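Local coordinates for YdhT protein (PDB 3CBW), which catalyses the endo hydrolysis of beta-1,4-linked mannan, galactomannan and glucomannan, and so takes part in glucomannan degradation, at residues 21-26 against 219-224; 27-32 against 338-343; 40-45 against 327-332; 60-65 against 312-317. The protein carries 3 engineered substitutions. All coordinates share one frame; numbering follows the deposited sequence. Where two conformers were deposited one is given.

How the contacts relate
The four contacts join early parts of this family 26 TIM barrel to later ones. Contacts 1 and 2 use successive turns of helix 21-32, their centres about 12 Å apart; contact 3 lies on strand 41-49, which follows, and contact 4 on the next helix, 57-66. Their partners return in reverse order for contacts 4, 3 and 2 (312-317, 327-332, 338-343), nesting these pairings and bringing the chain's two ends together. Contact 1 crosses all three, its strand 220-224 standing opposite strand 41-49 in the barrel. Side chains link neighbours: W29 reaches from contact 2 to contact 3, A45 from contact 3 to I62. Contacts 1 and 4, about 28 Å apart between centres, stand farthest from each other.

Contact 1 (21-26 against 219-224); sequences QTTKTV and HLIWVY
T23 turns its two branches to different neighbours because chi1 is -67°: CG2 stands opposite the backbone N and slides alongside I221, while OG1, beside the N, lies against H219. I221 matches it with chi1 -67° and an extended chi2 of 174°, which stretches CG1 and CD1 along the helix surface. T23 CG2 therefore lies 3.8 Å from I221 CG1, and one helical turn on V26 CG1 comes to 4.1 Å from I221 CD1, the two side chains crossing at about a right angle. At the start of the strand T23 OG1 is 3.3 Å from H219 CA, which the short threonine permits. Valine and isoleucine supply the branched hydrocarbon that fills a buried seam. The strand's alternation sorts its faces: L220 and W222 pack on helix 194-214, whereas I221 turns to helix 21-32; the axes of 21-26 and 220-224 pass 9.2 Å apart. The helix thus covers the end of the TIM barrel at which strand 220-224 begins. H219 sends its ring away from the helix, its NE2 making a weak hydrogen bond to L159 O. With no hydrogen bond across, the segments are held by burial of small branched side chains, not by directed polar bonds.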
loop_
_atom_site.group_PDB
_atom_site.type_symbol
_atom_site.label_atom_id
_atom_site.label_comp_id
_atom_site.label_asym_id
_atom_site.label_seq_id
_atom_site.Cartn_x
_atom_site.Cartn_y
_atom_site.Cartn_z
ATOM N N GLN A 21 -16.381 12.980 2.233
ATOM C CA GLN A 21 -15.952 14.121 1.430
ATOM C C GLN A 21 -14.439 14.288 1.430
ATOM O O GLN A 21 -13.858 14.537 0.391
ATOM C CB GLN A 21 -16.636 15.419 1.887
ATOM C CG GLN A 21 -16.289 16.645 1.028
ATOM C CD GLN A 21 -16.613 16.453 -0.442
ATOM O OE1 GLN A 21 -17.773 16.274 -0.818
ATOM N NE2 GLN A 21 -15.592 16.488 -1.282
ATOM N N THR A 22 -13.793 14.134 2.580
ATOM C CA THR A 22 -12.350 14.334 2.619
ATOM C C THR A 22 -11.622 13.307 1.748
ATOM O O THR A 22 -10.648 13.646 1.049
ATOM C CB THR A 22 -11.831 14.290 4.049
ATOM O OG1 THR A 22 -12.403 15.382 4.769
ATOM C CG2 THR A 22 -10.322 14.407 4.095
ATOM N N THR A 23 -12.101 12.068 1.785
ATOM C CA THR A 23 -11.553 11.008 0.954
ATOM C C THR A 23 -11.782 11.294 -0.526
ATOM O O THR A 23 -10.886 11.103 -1.344
ATOM C CB THR A 23 -12.107 9.650 1.392
ATOM O OG1 THR A 23 -11.595 9.360 2.699
ATOM C CG2 THR A 23 -11.680 8.542 0.450
ATOM N N LYS A 24 -12.969 11.774 -0.884
ATOM C CA LYS A 24 -13.233 12.196 -2.268
ATOM C C LYS A 24 -12.266 13.287 -2.716
ATOM O O LYS A 24 -11.720 13.221 -3.816
ATOM C CB LYS A 24 -14.679 12.682 -2.417
ATOM C CG LYS A 24 -15.717 11.586 -2.216
ATOM C CD LYS A 24 -17.139 12.077 -2.464
ATOM C CE LYS A 24 -17.500 12.020 -3.935
ATOM N NZ LYS A 24 -18.874 12.519 -4.208
ATOM N N THR A 25 -12.063 14.289 -1.871
ATOM C CA THR A 25 -11.175 15.396 -2.204
ATOM C C THR A 25 -9.741 14.916 -2.400
ATOM O O THR A 25 -9.100 15.241 -3.397
ATOM C CB THR A 25 -11.247 16.465 -1.122
ATOM O OG1 THR A 25 -12.564 17.021 -1.152
ATOM C CG2 THR A 25 -10.225 17.556 -1.358
ATOM N N VAL A 26 -9.252 14.116 -1.463
ATOM C CA VAL A 26 -7.893 13.603 -1.547
ATOM C C VAL A 26 -7.718 12.739 -2.796
ATOM O O VAL A 26 -6.701 12.850 -3.484
ATOM C CB VAL A 26 -7.518 12.831 -0.263
ATOM C CG1 VAL A 26 -6.267 11.967 -0.455
ATOM C CG2 VAL A 26 -7.337 13.811 0.885
ATOM N N HIS A 219 -13.679 5.753 4.268
ATOM C CA HIS A 219 -12.473 6.575 4.256
ATOM C C HIS A 219 -11.313 5.847 3.571
ATOM O O HIS A 219 -10.177 6.294 3.667
ATOM C CB HIS A 219 -12.096 6.949 5.690
ATOM C CG HIS A 219 -11.734 5.773 6.543
ATOM N ND1 HIS A 219 -12.428 4.578 6.499
ATOM C CD2 HIS A 219 -10.726 5.595 7.432
ATOM C CE1 HIS A 219 -11.868 3.722 7.340
ATOM N NE2 HIS A 219 -10.839 4.316 7.921
ATOM N N LEU A 220 -11.594 4.740 2.887
ATOM C CA LEU A 220 -10.538 3.921 2.285
ATOM C C LEU A 220 -10.354 4.193 0.805
ATOM O O LEU A 220 -11.318 4.309 0.041
ATOM C CB LEU A 220 -10.833 2.427 2.469
ATOM C CG LEU A 220 -11.085 1.945 3.901
ATOM C CD1 LEU A 220 -11.350 0.455 3.945
ATOM C CD2 LEU A 220 -9.902 2.313 4.809
ATOM N N ILE A 221 -9.083 4.303 0.428
ATOM C CA ILE A 221 -8.648 4.410 -0.964
ATOM C C ILE A 221 -7.926 3.101 -1.247
ATOM O O ILE A 221 -6.954 2.764 -0.578
ATOM C CB ILE A 221 -7.723 5.630 -1.140
ATOM C CG1 ILE A 221 -8.521 6.929 -0.918
ATOM C CG2 ILE A 221 -7.057 5.621 -2.520
ATOM C CD1 ILE A 221 -7.677 8.192 -0.916
ATOM N N TRP A 222 -8.435 2.347 -2.213
ATOM C CA TRP A 222 -8.041 0.960 -2.432
ATOM C C TRP A 222 -6.871 0.837 -3.397
ATOM O O TRP A 222 -6.940 1.343 -4.532
ATOM C CB TRP A 222 -9.256 0.171 -2.937
ATOM C CG TRP A 222 -10.262 0.000 -1.848
ATOM C CD1 TRP A 222 -11.169 0.925 -1.418
ATOM C CD2 TRP A 222 -10.405 -1.137 -1.000
ATOM N NE1 TRP A 222 -11.889 0.418 -0.365
ATOM C CE2 TRP A 222 -11.441 -0.846 -0.087
ATOM C CE3 TRP A 222 -9.788 -2.392 -0.945
ATOM C CZ2 TRP A 222 -11.868 -1.761 0.878
ATOM C CZ3 TRP A 222 -10.214 -3.301 0.019
ATOM C CH2 TRP A 222 -11.228 -2.974 0.927
ATOM N N VAL A 223 -5.807 0.163 -2.953
ATOM C CA VAL A 223 -4.550 0.099 -3.717
ATOM C C VAL A 223 -4.251 -1.343 -4.132
ATOM O O VAL A 223 -4.217 -2.237 -3.286
ATOM C CB VAL A 223 -3.375 0.687 -2.899
ATOM C CG1 VAL A 223 -2.079 0.723 -3.707
ATOM C CG2 VAL A 223 -3.729 2.092 -2.370
ATOM N N TYR A 224 -4.010 -1.551 -5.431
ATOM C CA TYR A 224 -3.679 -2.863 -6.021
ATOM C C TYR A 224 -2.204 -2.842 -6.370
ATOM O O TYR A 224 -1.790 -2.020 -7.196
ATOM C CB TYR A 224 -4.531 -3.037 -7.278
ATOM C CG TYR A 224 -4.126 -4.164 -8.205
ATOM C CD1 TYR A 224 -4.450 -5.494 -7.900
ATOM C CD2 TYR A 224 -3.453 -3.905 -9.401
ATOM C CE1 TYR A 224 -4.091 -6.534 -8.743
ATOM C CE2 TYR A 224 -3.084 -4.959 -10.249
ATOM C CZ TYR A 224 -3.417 -6.256 -9.911
ATOM O OH TYR A 224 -3.074 -7.299 -10.734
#

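Contact 2 (27-32 against 338-343); sequences MNWLAH and DSLTPI
W29, on the helix that precedes the first strand of the TIM barrel, inserts its indole against L340 and T341, where a beta hairpin (335-336 with 339-340) gives way to the C-terminal tail. From CB the side chain sets out with CG opposite the backbone N (chi1 -178°). CG is near both methyls of L340, and CD1 is 3.5 Å from L340 CG; L340 CD1 lies over the face of the five-membered ring in a CH-pi contact, 3.9 Å from its centroid. I343 CG1 comes obliquely to CD1. At NE1 the single N-H is shared between T341 OG1 and T341 O, both 3.1 Å away and both weak, since neither bond is straight. The stronger partner of T341 OG1 is I334 O. Beyond, CZ2 touches T341 OG1, while CZ3 and CH2 reach L42 and L329. A wide ring with one polar N-H suits this place between leucine side chains and a turning backbone. A water lying near both W29 O and P342 O may bridge them. One turn on, H32 ND1 donates to N28 O (2.8 Å, 163°), holding the imidazole so that I343 CG2 sits over its face, 3.5 Å from H32 CG.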
loop_
_atom_site.group_PDB
_atom_site.type_symbol
_atom_site.label_atom_id
_atom_site.label_comp_id
_atom_site.label_asym_id
_atom_site.label_seq_id
_atom_site.Cartn_x
_atom_site.Cartn_y
_atom_site.Cartn_z
ATOM N N MET A 27 -8.698 11.894 -3.112
ATOM C CA MET A 27 -8.557 11.037 -4.281
ATOM C C MET A 27 -8.457 11.865 -5.565
ATOM O O MET A 27 -7.609 11.596 -6.424
ATOM C CB MET A 27 -9.726 10.050 -4.385
ATOM C CG MET A 27 -9.545 9.032 -5.500
ATOM S SD MET A 27 -8.112 7.896 -5.273
ATOM C CE MET A 27 -7.267 8.127 -6.861
ATOM N N ASN A 28 -9.332 12.855 -5.719
ATOM C CA ASN A 28 -9.277 13.702 -6.898
ATOM C C ASN A 28 -7.956 14.469 -6.972
ATOM O O ASN A 28 -7.357 14.623 -8.046
ATOM C CB ASN A 28 -10.468 14.669 -6.935
ATOM C CG ASN A 28 -10.586 15.371 -8.267
ATOM O OD1 ASN A 28 -10.507 14.734 -9.309
ATOM N ND2 ASN A 28 -10.765 16.681 -8.241
ATOM N N TRP A 29 -7.510 14.980 -5.831
ATOM C CA TRP A 29 -6.243 15.693 -5.751
ATOM C C TRP A 29 -5.065 14.792 -6.148
ATOM O O TRP A 29 -4.227 15.177 -6.966
ATOM C CB TRP A 29 -6.093 16.265 -4.346
ATOM C CG TRP A 29 -4.867 17.081 -4.102
ATOM C CD1 TRP A 29 -4.711 18.424 -4.313
ATOM C CD2 TRP A 29 -3.629 16.614 -3.557
ATOM N NE1 TRP A 29 -3.449 18.812 -3.939
ATOM C CE2 TRP A 29 -2.770 17.725 -3.456
ATOM C CE3 TRP A 29 -3.169 15.361 -3.117
ATOM C CZ2 TRP A 29 -1.466 17.618 -2.979
ATOM C CZ3 TRP A 29 -1.884 15.255 -2.628
ATOM C CH2 TRP A 29 -1.043 16.378 -2.562
ATOM N N LEU A 30 -5.015 13.581 -5.598
ATOM C CA LEU A 30 -3.944 12.634 -5.934
ATOM C C LEU A 30 -3.915 12.350 -7.439
ATOM O O LEU A 30 -2.849 12.372 -8.056
ATOM C CB LEU A 30 -4.112 11.315 -5.160
ATOM C CG LEU A 30 -3.776 11.332 -3.665
ATOM C CD1 LEU A 30 -4.242 10.017 -3.049
ATOM C CD2 LEU A 30 -2.281 11.544 -3.414
ATOM N N ALA A 31 -5.086 12.112 -8.022
ATOM C CA ALA A 31 -5.153 11.690 -9.405
ATOM C C ALA A 31 -4.630 12.761 -10.352
ATOM O O ALA A 31 -4.132 12.453 -11.442
ATOM C CB ALA A 31 -6.568 11.335 -9.772
ATOM N N HIS A 32 -4.740 14.021 -9.939
ATOM C CA HIS A 32 -4.325 15.136 -10.793
ATOM C C HIS A 32 -2.866 15.565 -10.635
ATOM O O HIS A 32 -2.403 16.454 -11.365
ATOM C CB HIS A 32 -5.239 16.342 -10.582
ATOM C CG HIS A 32 -6.579 16.205 -11.229
ATOM N ND1 HIS A 32 -7.614 15.500 -10.660
ATOM C CD2 HIS A 32 -7.058 16.711 -12.390
ATOM C CE1 HIS A 32 -8.673 15.566 -11.448
ATOM N NE2 HIS A 32 -8.361 16.298 -12.504
ATOM N N ASP A 338 -5.414 26.471 5.287
ATOM C CA ASP A 338 -6.834 26.119 5.197
ATOM C C ASP A 338 -7.293 25.859 3.772
ATOM O O ASP A 338 -8.484 25.624 3.527
ATOM C CB ASP A 338 -7.715 27.191 5.866
ATOM C CG ASP A 338 -7.581 28.576 5.229
ATOM O OD1 ASP A 338 -6.963 28.731 4.152
ATOM O OD2 ASP A 338 -8.107 29.537 5.824
ATOM N N SER A 339 -6.354 25.900 2.835
ATOM C CA SER A 339 -6.678 25.638 1.445
ATOM C C SER A 339 -5.931 24.416 0.931
ATOM O O SER A 339 -4.889 24.013 1.464
ATOM C CB SER A 339 -6.384 26.865 0.577
ATOM O OG SER A 339 -4.989 27.108 0.506
ATOM N N LEU A 340 -6.471 23.819 -0.116
ATOM C CA LEU A 340 -5.817 22.699 -0.755
ATOM C C LEU A 340 -4.836 23.228 -1.782
ATOM O O LEU A 340 -5.129 24.216 -2.466
ATOM C CB LEU A 340 -6.868 21.832 -1.436
ATOM C CG LEU A 340 -6.406 20.517 -2.042
ATOM C CD1 LEU A 340 -5.776 19.618 -0.987
ATOM C CD2 LEU A 340 -7.599 19.838 -2.701
ATOM N N THR A 341 -3.663 22.596 -1.900
ATOM C CA THR A 341 -2.759 22.971 -2.993
ATOM C C THR A 341 -3.407 22.595 -4.338
ATOM O O THR A 341 -4.280 21.723 -4.385
ATOM C CB THR A 341 -1.357 22.355 -2.851
ATOM O OG1 THR A 341 -1.470 20.924 -2.821
ATOM C CG2 THR A 341 -0.646 22.863 -1.582
ATOM N N PRO A 342 -3.018 23.281 -5.430
ATOM C CA PRO A 342 -3.774 23.232 -6.677
ATOM C C PRO A 342 -4.047 21.873 -7.294
ATOM O O PRO A 342 -3.188 20.972 -7.304
ATOM C CB PRO A 342 -2.917 24.063 -7.638
ATOM C CG PRO A 342 -2.217 25.027 -6.756
ATOM C CD PRO A 342 -1.880 24.215 -5.534
ATOM N N ILE A 343 -5.264 21.738 -7.796
ATOM C CA ILE A 343 -5.620 20.650 -8.676
ATOM C C ILE A 343 -5.497 21.191 -10.095
ATOM O O ILE A 343 -6.257 22.082 -10.503
ATOM C CB ILE A 343 -7.040 20.128 -8.375
ATOM C CG1 ILE A 343 -7.075 19.512 -6.967
ATOM C CG2 ILE A 343 -7.485 19.120 -9.433
ATOM C CD1 ILE A 343 -8.454 19.075 -6.470
HETATM O O HOH W 1 -3.560 17.809 -7.394
HETATM O O HOH W 2 -2.649 18.795 -9.729
#

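Contact 3 (40-45 against 327-332); sequences RVLSGA and WTLNKG
The guanidinium of R40 lies flat on one face of the W327 indole, the planes 11° apart and the centres 3.8 Å, so the stack is also a cation-pi pair. R40 CZ is 3.4 Å from W327 CH2, and R40 CD covers the same face in a CH-pi contact; V41 CG2 meets the ring at its edge. K295 is a second cation-pi partner of W327. A bend at chi3 (-78°) lets the arginine chain run along the indole. R40 NH2 also hydrogen-bonds P299 O, which helps to fix the rotation of the flat group. Arginine thus offers hydrocarbon and charge to one ring. W327 O accepts from R40 N (2.8 Å) and V41 N, which arrive from opposite faces of its plane. L329 N then donates to V41 O and S43 N to L329 O, while L42 and L329 lie side by side on one face. S43 OG closes the row, giving its proton to a lone pair of N330 OD1 at 2.7 Å. Such alternating bonds define parallel pairing: 328-329 is a short extra strand beside the beginning of 41-49, the first strand of the TIM barrel, along the edge that strand 72-79 takes over from S43 onward.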
loop_
_atom_site.group_PDB
_atom_site.type_symbol
_atom_site.label_atom_id
_atom_site.label_comp_id
_atom_site.label_asym_id
_atom_site.label_seq_id
_atom_site.Cartn_x
_atom_site.Cartn_y
_atom_site.Cartn_z
ATOM N N ARG A 40 4.781 16.781 -7.488
ATOM C CA ARG A 40 3.863 15.876 -8.176
ATOM C C ARG A 40 4.038 14.401 -7.817
ATOM O O ARG A 40 3.320 13.551 -8.345
ATOM C CB ARG A 40 3.934 16.081 -9.690
ATOM C CG ARG A 40 5.324 16.039 -10.271
ATOM C CD ARG A 40 5.275 16.325 -11.757
ATOM N NE ARG A 40 4.830 15.165 -12.513
ATOM C CZ ARG A 40 4.728 15.129 -13.836
ATOM N NH1 ARG A 40 4.981 16.220 -14.553
ATOM N NH2 ARG A 40 4.381 14.004 -14.439
ATOM N N VAL A 41 4.983 14.107 -6.924
ATOM C CA VAL A 41 5.202 12.744 -6.441
ATOM C C VAL A 41 5.324 12.804 -4.930
ATOM O O VAL A 41 6.287 13.380 -4.411
ATOM C CB VAL A 41 6.490 12.096 -7.025
ATOM C CG1 VAL A 41 6.629 10.660 -6.534
ATOM C CG2 VAL A 41 6.492 12.115 -8.535
ATOM N N LEU A 42 4.352 12.236 -4.218
ATOM C CA LEU A 42 4.443 12.203 -2.765
ATOM C C LEU A 42 5.558 11.271 -2.309
ATOM O O LEU A 42 5.668 10.149 -2.792
ATOM C CB LEU A 42 3.130 11.749 -2.128
ATOM C CG LEU A 42 2.097 12.835 -1.833
ATOM C CD1 LEU A 42 1.583 13.453 -3.116
ATOM C CD2 LEU A 42 0.944 12.265 -1.038
ATOM N N SER A 43 6.367 11.728 -1.364
ATOM C CA SER A 43 7.295 10.840 -0.676
ATOM C C SER A 43 6.543 9.972 0.329
ATOM O O SER A 43 5.426 10.292 0.748
ATOM C CB SER A 43 8.371 11.662 0.016
ATOM O OG SER A 43 7.758 12.547 0.936
ATOM N N GLY A 44 7.171 8.878 0.723
ATOM C CA GLY A 44 6.536 7.938 1.623
ATOM C C GLY A 44 7.559 7.057 2.270
ATOM O O GLY A 44 8.617 6.765 1.696
ATOM N N ALA A 45 7.221 6.610 3.471
ATOM C CA ALA A 45 8.057 5.668 4.198
ATOM C C ALA A 45 7.213 4.722 5.022
ATOM O O ALA A 45 6.191 5.114 5.570
ATOM C CB ALA A 45 9.007 6.399 5.113
ATOM N N TRP A 327 10.208 17.688 -7.961
ATOM C CA TRP A 327 9.027 16.836 -8.118
ATOM C C TRP A 327 8.466 16.283 -6.817
ATOM O O TRP A 327 7.294 15.907 -6.776
ATOM C CB TRP A 327 9.342 15.673 -9.041
ATOM C CG TRP A 327 9.310 16.003 -10.504
ATOM C CD1 TRP A 327 9.790 17.129 -11.116
ATOM C CD2 TRP A 327 8.777 15.177 -11.540
ATOM N NE1 TRP A 327 9.576 17.050 -12.474
ATOM C CE2 TRP A 327 8.966 15.859 -12.761
ATOM C CE3 TRP A 327 8.163 13.918 -11.555
ATOM C CZ2 TRP A 327 8.546 15.329 -13.990
ATOM C CZ3 TRP A 327 7.746 13.392 -12.772
ATOM C CH2 TRP A 327 7.948 14.095 -13.977
ATOM N N THR A 328 9.287 16.216 -5.776
ATOM C CA THR A 328 8.892 15.498 -4.564
ATOM C C THR A 328 8.030 16.367 -3.652
ATOM O O THR A 328 8.394 17.492 -3.317
ATOM C CB THR A 328 10.136 14.979 -3.841
ATOM O OG1 THR A 328 10.900 14.197 -4.763
ATOM C CG2 THR A 328 9.759 14.112 -2.647
ATOM N N LEU A 329 6.882 15.826 -3.258
ATOM C CA LEU A 329 5.962 16.497 -2.366
ATOM C C LEU A 329 6.036 15.822 -1.000
ATOM O O LEU A 329 5.781 14.616 -0.875
ATOM C CB LEU A 329 4.559 16.417 -2.967
ATOM C CG LEU A 329 3.444 17.250 -2.345
ATOM C CD1 LEU A 329 2.304 17.450 -3.339
ATOM C CD2 LEU A 329 2.929 16.648 -1.037
ATOM N N ASN A 330 6.372 16.605 0.023
ATOM C CA ASN A 330 6.618 16.085 1.359
ATOM C C ASN A 330 5.517 16.466 2.342
ATOM O O ASN A 330 4.587 17.203 1.997
ATOM C CB ASN A 330 7.995 16.554 1.835
ATOM C CG ASN A 330 9.098 16.030 0.948
ATOM O OD1 ASN A 330 9.102 14.857 0.586
ATOM N ND2 ASN A 330 10.019 16.894 0.565
ATOM N N LYS A 331 5.596 15.918 3.551
ATOM C CA LYS A 331 4.638 16.224 4.599
ATOM C C LYS A 331 4.509 17.738 4.740
ATOM O O LYS A 331 5.515 18.453 4.772
ATOM C CB LYS A 331 5.109 15.617 5.918
ATOM C CG LYS A 331 4.040 15.566 7.000
ATOM C CD LYS A 331 4.639 15.152 8.341
ATOM C CE LYS A 331 3.554 14.866 9.386
ATOM N NZ LYS A 331 4.169 14.655 10.736
ATOM N N GLY A 332 3.269 18.210 4.809
ATOM C CA GLY A 332 2.986 19.645 4.938
ATOM C C GLY A 332 2.716 20.344 3.614
ATOM O O GLY A 332 2.397 21.542 3.600
#

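Contact 4 (60-65 against 312-317); sequences DRIRSA and SAAVNK
S312 OG, next to R61, is held by several groups: it accepts from A314 N at 2.9 Å, which makes an ST turn, and it is hydrogen-bonded to E58 OE2. R61 NH2 comes within 3.2 Å of S312 CB, and it forms a salt bridge with the other oxygen of the same glutamate, E58 OE1. One carboxylate thus ties the arginine of the helix to the serine of the loop, and its negative charge probably helps to keep the guanidinium here. Serine suits the position because its short hydroxyl can serve its own backbone and a neighbour together. S312 O is gripped too: N316 ND2 donates to it at 2.8 Å and 167°. V315 N donates to it as well, from the opposite face of the carbonyl plane. In the TIM barrel this turn lies between strand 301-306 and helix 319-324, against helix 57-66, which follows the first strand. The side chain of S312 is about 5 Å from that of N308, a probable substrate-binding residue by analogy with relatives, so the turn probably lies near the substrate-binding cleft. R61 bends at chi3 (-39°), bringing its guanidinium round to V315, whose CG1 lies over one face, 3.3 Å from NH1. Next to it A314 turns its methyl to the helix, where A314 CB is 4.0 Å from R61 CB and 4.1 Å from I62 CG1. Alanine allows the backbones to draw close, A314 CA being 4.9 Å from I62 CA. A65 CB lies loosely near the same methyl one turn later, and I62 packs also on Y323 of helix 319-324.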
loop_
_atom_site.group_PDB
_atom_site.type_symbol
_atom_site.label_atom_id
_atom_site.label_comp_id
_atom_site.label_asym_id
_atom_site.label_seq_id
_atom_site.Cartn_x
_atom_site.Cartn_y
_atom_site.Cartn_z
ATOM N N ASP A 60 11.301 10.388 11.668
ATOM C CA ASP A 60 12.213 11.304 12.342
ATOM C C ASP A 60 13.638 11.232 11.777
ATOM O O ASP A 60 14.300 12.265 11.648
ATOM C CB ASP A 60 12.183 11.080 13.862
ATOM C CG ASP A 60 10.846 11.478 14.495
ATOM O OD1 ASP A 60 10.096 12.269 13.881
ATOM O OD2 ASP A 60 10.546 11.013 15.616
ATOM N N ARG A 61 14.082 10.024 11.413
ATOM C CA ARG A 61 15.399 9.802 10.784
ATOM C C ARG A 61 15.476 10.448 9.411
ATOM O O ARG A 61 16.507 10.992 9.038
ATOM C CB ARG A 61 15.711 8.308 10.620
ATOM C CG ARG A 61 16.280 7.604 11.830
ATOM C CD ARG A 61 17.033 6.324 11.429
ATOM N NE ARG A 61 16.396 5.569 10.341
ATOM C CZ ARG A 61 16.866 4.425 9.842
ATOM N NH1 ARG A 61 17.977 3.882 10.328
ATOM N NH2 ARG A 61 16.222 3.810 8.859
ATOM N N ILE A 62 14.387 10.360 8.645
ATOM C CA ILE A 62 14.339 11.000 7.335
ATOM C C ILE A 62 14.423 12.520 7.490
ATOM O O ILE A 62 15.136 13.201 6.750
ATOM C CB ILE A 62 13.072 10.569 6.555
ATOM C CG1 ILE A 62 13.163 9.077 6.210
ATOM C CG2 ILE A 62 12.898 11.419 5.306
ATOM C CD1 ILE A 62 11.857 8.451 5.813
ATOM N N ARG A 63 13.712 13.042 8.485
ATOM C CA ARG A 63 13.762 14.468 8.766
ATOM C C ARG A 63 15.146 14.926 9.246
ATOM O O ARG A 63 15.614 15.988 8.846
ATOM C CB ARG A 63 12.664 14.866 9.750
ATOM C CG ARG A 63 12.514 16.371 9.897
ATOM C CD ARG A 63 11.261 16.750 10.669
ATOM N NE ARG A 63 11.252 18.152 11.088
ATOM C CZ ARG A 63 10.942 19.188 10.309
ATOM N NH1 ARG A 63 10.611 19.015 9.032
ATOM N NH2 ARG A 63 10.969 20.417 10.815
ATOM N N SER A 64 15.789 14.114 10.084
ATOM C CA SER A 64 17.139 14.428 10.541
ATOM C C SER A 64 18.137 14.401 9.388
ATOM O O SER A 64 19.075 15.208 9.358
ATOM C CB SER A 64 17.567 13.472 11.648
ATOM O OG SER A 64 16.789 13.690 12.806
ATOM N N ALA A 65 17.926 13.501 8.429
ATOM C CA ALA A 65 18.810 13.368 7.265
ATOM C C ALA A 65 18.581 14.405 6.168
ATOM O O ALA A 65 19.511 14.725 5.427
ATOM C CB ALA A 65 18.720 11.950 6.681
ATOM N N SER A 312 15.707 1.944 3.982
ATOM C CA SER A 312 15.275 3.313 4.258
ATOM C C SER A 312 15.987 4.353 3.420
ATOM O O SER A 312 17.197 4.268 3.201
ATOM C CB SER A 312 15.489 3.647 5.735
ATOM O OG SER A 312 15.286 5.031 5.994
ATOM N N ALA A 313 15.245 5.368 2.990
ATOM C CA ALA A 313 15.864 6.516 2.339
ATOM C C ALA A 313 16.935 7.129 3.240
ATOM O O ALA A 313 17.969 7.569 2.757
ATOM C CB ALA A 313 14.818 7.556 1.994
ATOM N N ALA A 314 16.695 7.136 4.555
ATOM C CA ALA A 314 17.602 7.818 5.482
ATOM C C ALA A 314 19.025 7.261 5.486
ATOM O O ALA A 314 19.978 8.010 5.725
ATOM C CB ALA A 314 17.032 7.823 6.896
ATOM N N VAL A 315 19.167 5.963 5.216
ATOM C CA VAL A 315 20.473 5.288 5.331
ATOM C C VAL A 315 21.070 4.920 3.975
ATOM O O VAL A 315 22.108 4.260 3.896
ATOM C CB VAL A 315 20.395 4.035 6.238
ATOM C CG1 VAL A 315 19.857 4.410 7.617
ATOM C CG2 VAL A 315 19.545 2.935 5.600
ATOM N N ASN A 316 20.399 5.328 2.900
ATOM C CA ASN A 316 20.879 5.025 1.567
ATOM C C ASN A 316 21.321 6.288 0.866
ATOM O O ASN A 316 20.913 7.393 1.235
ATOM C CB ASN A 316 19.791 4.297 0.769
ATOM C CG ASN A 316 19.754 2.818 1.067
ATOM O OD1 ASN A 316 20.598 2.059 0.586
ATOM N ND2 ASN A 316 18.785 2.394 1.877
ATOM N N LYS A 317 22.175 6.152 -0.143
ATOM C CA LYS A 317 22.651 7.357 -0.806
ATOM C C LYS A 317 21.535 8.068 -1.586
ATOM O O LYS A 317 20.538 7.454 -1.991
ATOM C CB LYS A 317 23.947 7.118 -1.607
ATOM C CG LYS A 317 23.844 6.595 -2.997
ATOM C CD LYS A 317 25.244 6.478 -3.650
ATOM C CE LYS A 317 26.066 5.338 -3.045
ATOM N NZ LYS A 317 27.444 5.195 -3.643
#